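Local coordinates for xylose isomerase domain protein TIM barrel (Planctomyces limnophilus, PDB 3TVA), which binds a magnesium ion in a TIM barrel of the xylose isomerase-like family and is probably an isomerase, its substrate not established, at residues V155-G160 / P177-N182. Sequence-based numbering, arbitrary orientation.
Sequences VHLETG and PNLGIN. With MG (magnesium ion), chain C.
Glu-158 and Asn-182 lie side by side on the inner face of the sheet, and the carboxylate is shared between the amide and the metal. Glu-158 OE2 binds the magnesium ion at 2.4 Å, while OE1, met nearly head-on, accepts a hydrogen bond from Asn-182 ND2 at 2.8 Å. The two planar groups are 23° apart. CG of Glu-158 is anti to the backbone N (chi1 168°); the chain then bends at chi2 (76°) and brings its carboxylate to the metal. With one oxygen on each partner, the carboxylate is restrained against rotation. Asp-184, His-211 and Glu-259 supply the remaining protein ligands of the ion. Asn-182 OD1 accepts from Gln-39 NE2 and also bonds Ser-209 OG, which bonds His-156 ND1 as well, so the amide is held at both ends; an alanine here would probably leave Glu-158 OE1 without this donor and the metal-binding carboxylate freer to turn. His-156 CB packs 4.0 Å from Asn-182 CB. Beneath these groups, strands 155-158 and 179-182 run parallel as neighbouring staves of the TIM barrel, joined by helix 164-174 in a beta-alpha-beta crossover. Gly-180 N donates to Val-155 O, Leu-157 N to Gly-180 O (2.8 Å) and Asn-182 N to Leu-157 O (2.8 Å), the last from above the carbonyl plane. A longer bond, Thr-159 N to Asn-182 O at 3.3 Å, continues the pairing past the strand end. On the outer face Leu-179 CD1 packs 3.7 Å from Leu-157 CG as the two chains cross obliquely, and Ile-181 CG2 rests 3.7 Å from Leu-157 O. Helix 164-174 covers this layer through Leu-167, Phe-170, Ile-171 and Val-174, while Leu-145 of helix 132-149 touches Val-155 and Leu-179.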
ATOM      1  N   VAL A 155      -6.067   2.030   9.730  1.00 17.89           N
ATOM      2  CA  VAL A 155      -5.926   1.028   8.670  1.00 15.18           C
ATOM      3  C   VAL A 155      -6.052   1.711   7.299  1.00 16.02           C
ATOM      4  O   VAL A 155      -7.024   2.433   7.040  1.00 16.17           O
ATOM      5  CB  VAL A 155      -7.003  -0.058   8.784  1.00 13.84           C
ATOM      6  CG1 VAL A 155      -6.876  -1.060   7.643  1.00 15.97           C
ATOM      7  CG2 VAL A 155      -6.906  -0.759  10.145  1.00 17.44           C
ATOM      8  N   HIS A 156      -5.061   1.497   6.436  1.00 13.11           N
ATOM      9  CA  HIS A 156      -5.041   2.092   5.098  1.00 14.99           C
ATOM     10  C   HIS A 156      -5.312   1.013   4.049  1.00 20.03           C
ATOM     11  O   HIS A 156      -4.503   0.082   3.872  1.00 17.04           O
ATOM     12  CB  HIS A 156      -3.667   2.722   4.817  1.00 12.55           C
ATOM     13  CG  HIS A 156      -3.287   3.831   5.751  1.00  9.83           C
ATOM     14  ND1 HIS A 156      -2.105   4.539   5.616  1.00 14.79           N
ATOM     15  CD2 HIS A 156      -3.919   4.363   6.825  1.00 11.36           C
ATOM     16  CE1 HIS A 156      -2.023   5.444   6.576  1.00 12.03           C
ATOM     17  NE2 HIS A 156      -3.113   5.360   7.323  1.00 13.28           N
ATOM     18  N   LEU A 157      -6.440   1.123   3.351  1.00 16.75           N
ATOM     19  CA  LEU A 157      -6.767   0.166   2.291  1.00 14.77           C
ATOM     20  C   LEU A 157      -5.926   0.459   1.072  1.00 16.58           C
ATOM     21  O   LEU A 157      -5.898   1.583   0.571  1.00 18.63           O
ATOM     22  CB  LEU A 157      -8.251   0.246   1.905  1.00 14.61           C
ATOM     23  CG  LEU A 157      -9.224  -0.057   3.036  1.00 17.16           C
ATOM     24  CD1 LEU A 157     -10.691   0.158   2.618  1.00 19.77           C
ATOM     25  CD2 LEU A 157      -8.999  -1.489   3.535  1.00 16.31           C
ATOM     26  N   GLU A 158      -5.229  -0.555   0.593  1.00 13.45           N
ATOM     27  CA  GLU A 158      -4.453  -0.432  -0.623  1.00 14.65           C
ATOM     28  C   GLU A 158      -5.400  -0.397  -1.838  1.00 18.69           C
ATOM     29  O   GLU A 158      -6.388  -1.124  -1.865  1.00 18.91           O
ATOM     30  CB  GLU A 158      -3.508  -1.618  -0.701  1.00 18.62           C
ATOM     31  CG  GLU A 158      -2.859  -1.784  -2.021  1.00 26.90           C
ATOM     32  CD  GLU A 158      -1.751  -0.784  -2.256  1.00 32.25           C
ATOM     33  OE1 GLU A 158      -1.431   0.054  -1.388  1.00 33.56           O
ATOM     34  OE2 GLU A 158      -1.209  -0.850  -3.351  1.00 36.06           O
ATOM     35  N   THR A 159      -5.116   0.460  -2.817  1.00 20.42           N
ATOM     36  CA  THR A 159      -5.933   0.545  -4.030  1.00 23.71           C
ATOM     37  C   THR A 159      -6.032  -0.795  -4.740  1.00 24.98           C
ATOM     38  O   THR A 159      -5.011  -1.387  -5.115  1.00 23.56           O
ATOM     39  CB  THR A 159      -5.308   1.477  -5.082  1.00 27.03           C
ATOM     40  OG1 THR A 159      -5.033   2.747  -4.509  1.00 22.46           O
ATOM     41  CG2 THR A 159      -6.258   1.651  -6.230  1.00 31.67           C
ATOM     42  N   GLY A 160      -7.273  -1.231  -4.946  1.00 28.31           N
ATOM     43  CA  GLY A 160      -7.610  -2.540  -5.485  1.00 30.34           C
ATOM     44  C   GLY A 160      -8.172  -2.516  -6.893  1.00 30.65           C
ATOM     45  O   GLY A 160      -7.877  -1.629  -7.703  1.00 30.38           O
ATOM     46  N   PRO A 177     -13.608   6.309  11.822  1.00 10.53           N
ATOM     47  CA  PRO A 177     -12.679   7.443  11.652  1.00 12.76           C
ATOM     48  C   PRO A 177     -11.229   7.048  11.387  1.00 14.93           C
ATOM     49  O   PRO A 177     -10.471   7.868  10.884  1.00 12.56           O
ATOM     50  CB  PRO A 177     -12.778   8.195  12.992  1.00 13.12           C
ATOM     51  CG  PRO A 177     -13.161   7.110  13.986  1.00 16.10           C
ATOM     52  CD  PRO A 177     -14.125   6.225  13.204  1.00 13.82           C
ATOM     53  N   ASN A 178     -10.840   5.840  11.769  1.00 13.20           N
ATOM     54  CA  ASN A 178      -9.474   5.368  11.549  1.00 15.84           C
ATOM     55  C   ASN A 178      -9.289   4.563  10.257  1.00 17.15           C
ATOM     56  O   ASN A 178      -8.303   3.848  10.109  1.00 16.89           O
ATOM     57  CB  ASN A 178      -8.879   4.670  12.777  1.00 15.12           C
ATOM     58  CG  ASN A 178      -9.615   3.414  13.128  1.00 15.84           C
ATOM     59  OD1 ASN A 178     -10.834   3.336  12.951  1.00 13.04           O
ATOM     60  ND2 ASN A 178      -8.886   2.408  13.609  1.00 11.81           N
ATOM     61  N   LEU A 179     -10.305   4.552   9.395  1.00 18.30           N
ATOM     62  CA  LEU A 179     -10.159   3.907   8.091  1.00 12.82           C
ATOM     63  C   LEU A 179      -9.785   4.888   6.989  1.00 15.33           C
ATOM     64  O   LEU A 179     -10.443   5.911   6.816  1.00 15.22           O
ATOM     65  CB  LEU A 179     -11.441   3.161   7.694  1.00 14.46           C
ATOM     66  CG  LEU A 179     -11.428   2.457   6.328  1.00 16.81           C
ATOM     67  CD1 LEU A 179     -10.372   1.338   6.298  1.00 16.28           C
ATOM     68  CD2 LEU A 179     -12.820   1.874   6.012  1.00 13.52           C
ATOM     69  N   GLY A 180      -8.798   4.512   6.177  1.00 13.88           N
ATOM     70  CA  GLY A 180      -8.251   5.385   5.163  1.00 13.80           C
ATOM     71  C   GLY A 180      -7.714   4.566   4.007  1.00 15.39           C
ATOM     72  O   GLY A 180      -7.948   3.354   3.914  1.00 12.56           O
ATOM     73  N   ILE A 181      -7.049   5.248   3.090  1.00 15.46           N
ATOM     74  CA  ILE A 181      -6.556   4.640   1.862  1.00 16.23           C
ATOM     75  C   ILE A 181      -5.049   4.822   1.733  1.00 16.60           C
ATOM     76  O   ILE A 181      -4.523   5.906   2.031  1.00 14.75           O
ATOM     77  CB  ILE A 181      -7.236   5.311   0.651  1.00 16.18           C
ATOM     78  CG1 ILE A 181      -8.717   4.908   0.585  1.00 10.88           C
ATOM     79  CG2 ILE A 181      -6.502   4.982  -0.668  1.00 15.84           C
ATOM     80  CD1 ILE A 181      -9.495   5.714  -0.438  1.00 12.89           C
ATOM     81  N   ASN A 182      -4.351   3.761   1.332  1.00 14.23           N
ATOM     82  CA  ASN A 182      -3.019   3.927   0.760  1.00 15.25           C
ATOM     83  C   ASN A 182      -3.182   3.958  -0.748  1.00 17.58           C
ATOM     84  O   ASN A 182      -3.458   2.921  -1.376  1.00 15.37           O
ATOM     85  CB  ASN A 182      -2.077   2.776   1.133  1.00 13.50           C
ATOM     86  CG  ASN A 182      -0.656   3.010   0.616  1.00 20.77           C
ATOM     87  OD1 ASN A 182       0.141   3.715   1.248  1.00 18.85           O
ATOM     88  ND2 ASN A 182      -0.340   2.440  -0.549  1.00 19.07           N
TER
HETATM   89 MG    MG C 291       1.166  -0.487  -3.735  1.00  7.92          MG